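Local coordinates for 2OG-Fe dioxygenase family protein (Methylibium petroleiphilum, PDB 3PL0) that probably acts as an iron-dependent dioxygenase, built on a double-stranded beta-helix (cupin) fold, at residues W142-T153 with A236-S247. Numbering follows the deposited sequence.
Sequences WYIEAHPFRIDT and AHRDTLVLTYRS
R150 and D239 pair on one face of an antiparallel strand pair in the double-stranded beta-helix (cupin) core, where 142-152 and 237-246 run antiparallel with no break in register from Y143-R246 to D152-H237. The grip is side-on and bidentate: R150 NE reaches D239 OD1 at 2.7 Å and R150 NH2 reaches D239 OD2 at 2.8 Å, each on a syn lone pair, with guanidinium and carboxylate planes nearly coplanar. The bend at chi3 (-68°) also lays the guanidinium flat on the H237 imidazole. In this stack the centres are 3.7 Å apart and the planes at 18°. With an alanine here, D239 would probably lose its charged mate and H237 the flat group stacked on it. A second salt bridge, from R150 NH1 to E51 OE1, probably helps hold the guanidinium in place.

At the other end of this face, the Y245 ring turns its edge to the W142 indole, planes at 89°. I144 CG1 sits over a Y245 face, 4.0 Å from the ring centroid. Helix 118-134 backs this end: its L124 O accepts from Y245 OH and its G128 O from W142 NE1.

On the reverse face, H147 stacks on H70, and E145 OE1 is hydrogen-bonded to H70 NE2. There a water hydrogen-bonded to H147 NE2 (3.1 Å) also meets T244 OG1 at 2.9 Å.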
loop_
_atom_site.group_PDB
_atom_site.type_symbol
_atom_site.label_atom_id
_atom_site.label_comp_id
_atom_site.label_asym_id
_atom_site.label_seq_id
_atom_site.Cartn_x
_atom_site.Cartn_y
_atom_site.Cartn_z
ATOM N N TRP A 142 13.410 -10.012 0.423
ATOM C CA TRP A 142 12.486 -9.074 -0.172
ATOM C C TRP A 142 13.077 -7.664 -0.220
ATOM O O TRP A 142 13.673 -7.182 0.743
ATOM C CB TRP A 142 11.170 -8.977 0.655
ATOM C CG TRP A 142 10.218 -10.159 0.583
ATOM C CD1 TRP A 142 9.753 -10.900 1.629
ATOM C CD2 TRP A 142 9.590 -10.671 -0.579
ATOM N NE1 TRP A 142 8.876 -11.855 1.183
ATOM C CE2 TRP A 142 8.779 -11.749 -0.178
ATOM C CE3 TRP A 142 9.667 -10.348 -1.936
ATOM C CZ2 TRP A 142 7.995 -12.476 -1.085
ATOM C CZ3 TRP A 142 8.898 -11.070 -2.832
ATOM C CH2 TRP A 142 8.078 -12.119 -2.402
ATOM N N TYR A 143 12.849 -6.996 -1.336
ATOM C CA TYR A 143 13.125 -5.592 -1.504
ATOM C C TYR A 143 11.801 -4.865 -1.407
ATOM O O TYR A 143 10.893 -5.072 -2.241
ATOM C CB TYR A 143 13.779 -5.336 -2.855
ATOM C CG TYR A 143 15.078 -6.097 -2.960
ATOM C CD1 TYR A 143 15.094 -7.427 -3.323
ATOM C CD2 TYR A 143 16.295 -5.498 -2.600
ATOM C CE1 TYR A 143 16.319 -8.153 -3.377
ATOM C CE2 TYR A 143 17.478 -6.184 -2.657
ATOM C CZ TYR A 143 17.484 -7.516 -3.037
ATOM O OH TYR A 143 18.656 -8.208 -3.095
ATOM N N ILE A 144 11.698 -4.051 -0.362
ATOM C CA ILE A 144 10.439 -3.434 0.105
ATOM C C ILE A 144 10.521 -1.926 -0.096
ATOM O O ILE A 144 11.470 -1.270 0.380
ATOM C CB ILE A 144 10.218 -3.711 1.635
ATOM C CG1 ILE A 144 10.251 -5.220 1.905
ATOM C CG2 ILE A 144 8.941 -3.035 2.166
ATOM C CD1 ILE A 144 10.172 -5.592 3.379
ATOM N N GLU A 145 9.518 -1.360 -0.741
ATOM C CA GLU A 145 9.339 0.095 -0.729
ATOM C C GLU A 145 8.090 0.466 0.092
ATOM O O GLU A 145 7.100 -0.258 0.069
ATOM C CB GLU A 145 9.234 0.641 -2.146
ATOM C CG GLU A 145 10.436 0.280 -3.044
ATOM C CD GLU A 145 10.506 1.044 -4.378
ATOM O OE1 GLU A 145 10.361 2.292 -4.383
ATOM O OE2 GLU A 145 10.763 0.385 -5.423
ATOM N N ALA A 146 8.183 1.550 0.856
ATOM C CA ALA A 146 7.072 2.030 1.649
ATOM C C ALA A 146 6.662 3.400 1.123
ATOM O O ALA A 146 7.508 4.281 1.000
ATOM C CB ALA A 146 7.462 2.124 3.080
ATOM N N HIS A 147 5.371 3.586 0.842
ATOM C CA HIS A 147 4.865 4.866 0.372
ATOM C C HIS A 147 3.655 5.302 1.213
ATOM O O HIS A 147 2.506 4.947 0.894
ATOM C CB HIS A 147 4.395 4.706 -1.063
ATOM C CG HIS A 147 5.435 4.237 -2.016
ATOM N ND1 HIS A 147 6.145 5.114 -2.793
ATOM C CD2 HIS A 147 5.866 2.995 -2.346
ATOM C CE1 HIS A 147 6.984 4.434 -3.559
ATOM N NE2 HIS A 147 6.836 3.148 -3.302
ATOM N N PRO A 148 3.882 6.048 2.284
ATOM C CA PRO A 148 2.742 6.633 2.997
ATOM C C PRO A 148 2.160 7.782 2.197
ATOM O O PRO A 148 2.924 8.612 1.666
ATOM C CB PRO A 148 3.342 7.171 4.279
ATOM C CG PRO A 148 4.814 7.367 3.975
ATOM C CD PRO A 148 5.164 6.310 2.970
ATOM N N PHE A 149 0.846 7.822 2.103
ATOM C CA PHE A 149 0.150 8.798 1.277
ATOM C C PHE A 149 -0.903 9.526 2.074
ATOM O O PHE A 149 -1.607 8.900 2.853
ATOM C CB PHE A 149 -0.611 8.105 0.165
ATOM C CG PHE A 149 0.231 7.655 -0.986
ATOM C CD1 PHE A 149 0.796 8.563 -1.864
ATOM C CD2 PHE A 149 0.437 6.299 -1.213
ATOM C CE1 PHE A 149 1.559 8.128 -2.947
ATOM C CE2 PHE A 149 1.184 5.863 -2.289
ATOM C CZ PHE A 149 1.743 6.781 -3.172
ATOM N N ARG A 150 -1.092 10.814 1.778
ATOM C CA ARG A 150 -2.359 11.502 2.071
ATOM C C ARG A 150 -2.813 12.202 0.818
ATOM O O ARG A 150 -2.061 12.941 0.206
ATOM C CB ARG A 150 -2.218 12.534 3.175
ATOM C CG ARG A 150 -3.423 13.511 3.299
ATOM C CD ARG A 150 -3.402 14.335 4.550
ATOM N NE ARG A 150 -3.618 13.524 5.725
ATOM C CZ ARG A 150 -3.541 13.947 6.982
ATOM N NH1 ARG A 150 -3.307 15.228 7.301
ATOM N NH2 ARG A 150 -3.775 13.083 7.946
ATOM N N ILE A 151 -4.059 11.977 0.454
ATOM C CA ILE A 151 -4.675 12.674 -0.653
ATOM C C ILE A 151 -5.703 13.619 -0.019
ATOM O O ILE A 151 -6.591 13.174 0.709
ATOM C CB ILE A 151 -5.374 11.712 -1.606
ATOM C CG1 ILE A 151 -4.461 10.608 -2.130
ATOM C CG2 ILE A 151 -5.921 12.456 -2.812
ATOM C CD1 ILE A 151 -3.257 11.080 -2.913
ATOM N N ASP A 152 -5.584 14.907 -0.329
ATOM C CA ASP A 152 -6.388 15.963 0.298
ATOM C C ASP A 152 -7.201 16.678 -0.770
ATOM O O ASP A 152 -6.656 17.104 -1.801
ATOM C CB ASP A 152 -5.461 16.960 0.994
ATOM C CG ASP A 152 -6.167 17.794 2.031
ATOM O OD1 ASP A 152 -7.251 18.331 1.753
ATOM O OD2 ASP A 152 -5.627 17.921 3.135
ATOM N N THR A 153 -8.503 16.807 -0.517
ATOM C CA THR A 153 -9.429 17.410 -1.456
ATOM C C THR A 153 -9.443 18.953 -1.313
ATOM O O THR A 153 -10.258 19.622 -1.915
ATOM C CB THR A 153 -10.854 16.817 -1.297
ATOM O OG1 THR A 153 -11.390 17.193 -0.028
ATOM C CG2 THR A 153 -10.854 15.242 -1.373
ATOM N N ALA A 236 -10.709 17.156 4.789
ATOM C CA ALA A 236 -11.254 16.195 3.877
ATOM C C ALA A 236 -10.102 15.484 3.169
ATOM O O ALA A 236 -9.588 15.967 2.179
ATOM C CB ALA A 236 -12.193 16.895 2.885
ATOM N N HIS A 237 -9.698 14.331 3.685
ATOM C CA HIS A 237 -8.587 13.585 3.095
ATOM C C HIS A 237 -8.667 12.084 3.391
ATOM O O HIS A 237 -9.480 11.627 4.205
ATOM C CB HIS A 237 -7.277 14.124 3.671
ATOM C CG HIS A 237 -7.217 14.059 5.162
ATOM N ND1 HIS A 237 -7.335 15.174 5.964
ATOM C CD2 HIS A 237 -7.096 13.001 6.003
ATOM C CE1 HIS A 237 -7.280 14.811 7.234
ATOM N NE2 HIS A 237 -7.148 13.495 7.286
ATOM N N ARG A 238 -7.819 11.329 2.707
ATOM C CA ARG A 238 -7.699 9.886 2.949
ATOM C C ARG A 238 -6.211 9.545 3.038
ATOM O O ARG A 238 -5.405 9.956 2.177
ATOM C CB ARG A 238 -8.377 9.109 1.829
ATOM C CG ARG A 238 -8.222 7.593 1.893
ATOM C CD ARG A 238 -9.158 6.992 0.882
ATOM N NE ARG A 238 -9.159 5.531 0.864
ATOM C CZ ARG A 238 -8.390 4.774 0.095
ATOM N NH1 ARG A 238 -7.528 5.300 -0.734
ATOM N NH2 ARG A 238 -8.534 3.473 0.109
ATOM N N ASP A 239 -5.892 8.732 4.029
ATOM C CA ASP A 239 -4.564 8.284 4.363
ATOM C C ASP A 239 -4.441 6.800 4.180
ATOM O O ASP A 239 -5.272 6.051 4.681
ATOM C CB ASP A 239 -4.284 8.571 5.850
ATOM C CG ASP A 239 -4.286 10.080 6.166
ATOM O OD1 ASP A 239 -3.993 10.855 5.254
ATOM O OD2 ASP A 239 -4.549 10.466 7.314
ATOM N N THR A 240 -3.371 6.401 3.490
ATOM C CA THR A 240 -3.027 5.012 3.228
ATOM C C THR A 240 -1.498 4.845 3.345
ATOM O O THR A 240 -0.694 5.843 3.376
ATOM C CB THR A 240 -3.441 4.596 1.816
ATOM O OG1 THR A 240 -2.986 5.565 0.860
ATOM C CG2 THR A 240 -4.931 4.429 1.685
ATOM N N LEU A 241 -1.094 3.585 3.419
ATOM C CA LEU A 241 0.300 3.175 3.336
ATOM C C LEU A 241 0.411 2.072 2.326
ATOM O O LEU A 241 -0.195 1.026 2.538
ATOM C CB LEU A 241 0.758 2.625 4.669
ATOM C CG LEU A 241 2.183 2.069 4.705
ATOM C CD1 LEU A 241 3.253 3.140 4.377
ATOM C CD2 LEU A 241 2.410 1.468 6.085
ATOM N N VAL A 242 1.193 2.269 1.266
ATOM C CA VAL A 242 1.428 1.215 0.280
ATOM C C VAL A 242 2.812 0.601 0.494
ATOM O O VAL A 242 3.825 1.322 0.540
ATOM C CB VAL A 242 1.293 1.739 -1.156
ATOM C CG1 VAL A 242 1.655 0.623 -2.202
ATOM C CG2 VAL A 242 -0.150 2.314 -1.373
ATOM N N LEU A 243 2.858 -0.713 0.660
ATOM C CA LEU A 243 4.119 -1.445 0.828
ATOM C C LEU A 243 4.253 -2.387 -0.353
ATOM O O LEU A 243 3.299 -3.129 -0.684
ATOM C CB LEU A 243 4.142 -2.237 2.146
ATOM C CG LEU A 243 3.975 -1.495 3.491
ATOM C CD1 LEU A 243 3.783 -2.461 4.701
ATOM C CD2 LEU A 243 5.130 -0.546 3.733
ATOM N N THR A 244 5.392 -2.361 -1.035
ATOM C CA THR A 244 5.587 -3.266 -2.116
ATOM C C THR A 244 6.732 -4.211 -1.781
ATOM O O THR A 244 7.747 -3.809 -1.188
ATOM C CB THR A 244 5.863 -2.543 -3.439
ATOM O OG1 THR A 244 7.087 -1.826 -3.344
ATOM C CG2 THR A 244 4.735 -1.601 -3.782
ATOM N N TYR A 245 6.568 -5.462 -2.178
ATOM C CA TYR A 245 7.577 -6.477 -1.980
ATOM C C TYR A 245 7.983 -7.048 -3.333
ATOM O O TYR A 245 7.124 -7.482 -4.138
ATOM C CB TYR A 245 7.023 -7.600 -1.088
ATOM C CG TYR A 245 6.762 -7.183 0.341
ATOM C CD1 TYR A 245 5.728 -6.291 0.644
ATOM C CD2 TYR A 245 7.542 -7.675 1.383
ATOM C CE1 TYR A 245 5.493 -5.888 1.941
ATOM C CE2 TYR A 245 7.315 -7.298 2.689
ATOM C CZ TYR A 245 6.296 -6.382 2.967
ATOM O OH TYR A 245 6.079 -6.015 4.268
ATOM N N ARG A 246 9.294 -7.099 -3.568
ATOM C CA ARG A 246 9.812 -7.577 -4.842
ATOM C C ARG A 246 11.036 -8.474 -4.642
ATOM O O ARG A 246 11.923 -8.145 -3.843
ATOM C CB ARG A 246 10.157 -6.381 -5.718
ATOM C CG ARG A 246 10.503 -6.750 -7.195
ATOM C CD ARG A 246 10.505 -5.515 -8.083
ATOM N NE ARG A 246 10.593 -5.895 -9.487
ATOM C CZ ARG A 246 11.731 -6.194 -10.109
ATOM N NH1 ARG A 246 12.883 -6.154 -9.461
ATOM N NH2 ARG A 246 11.721 -6.551 -11.377
ATOM N N SER A 247 11.050 -9.605 -5.357
ATOM C CA SER A 247 12.183 -10.522 -5.426
ATOM C C SER A 247 13.238 -9.992 -6.373
ATOM O O SER A 247 12.893 -9.340 -7.335
ATOM C CB SER A 247 11.708 -11.857 -5.994
ATOM O OG SER A 247 12.766 -12.798 -5.981
HETATM O O HOH W 1 9.311 -3.342 -3.960
HETATM O O HOH W 2 7.008 0.550 -4.930
HETATM O O HOH W 3 -8.890 19.037 3.548
HETATM O O HOH W 4 -7.318 17.566 5.635
#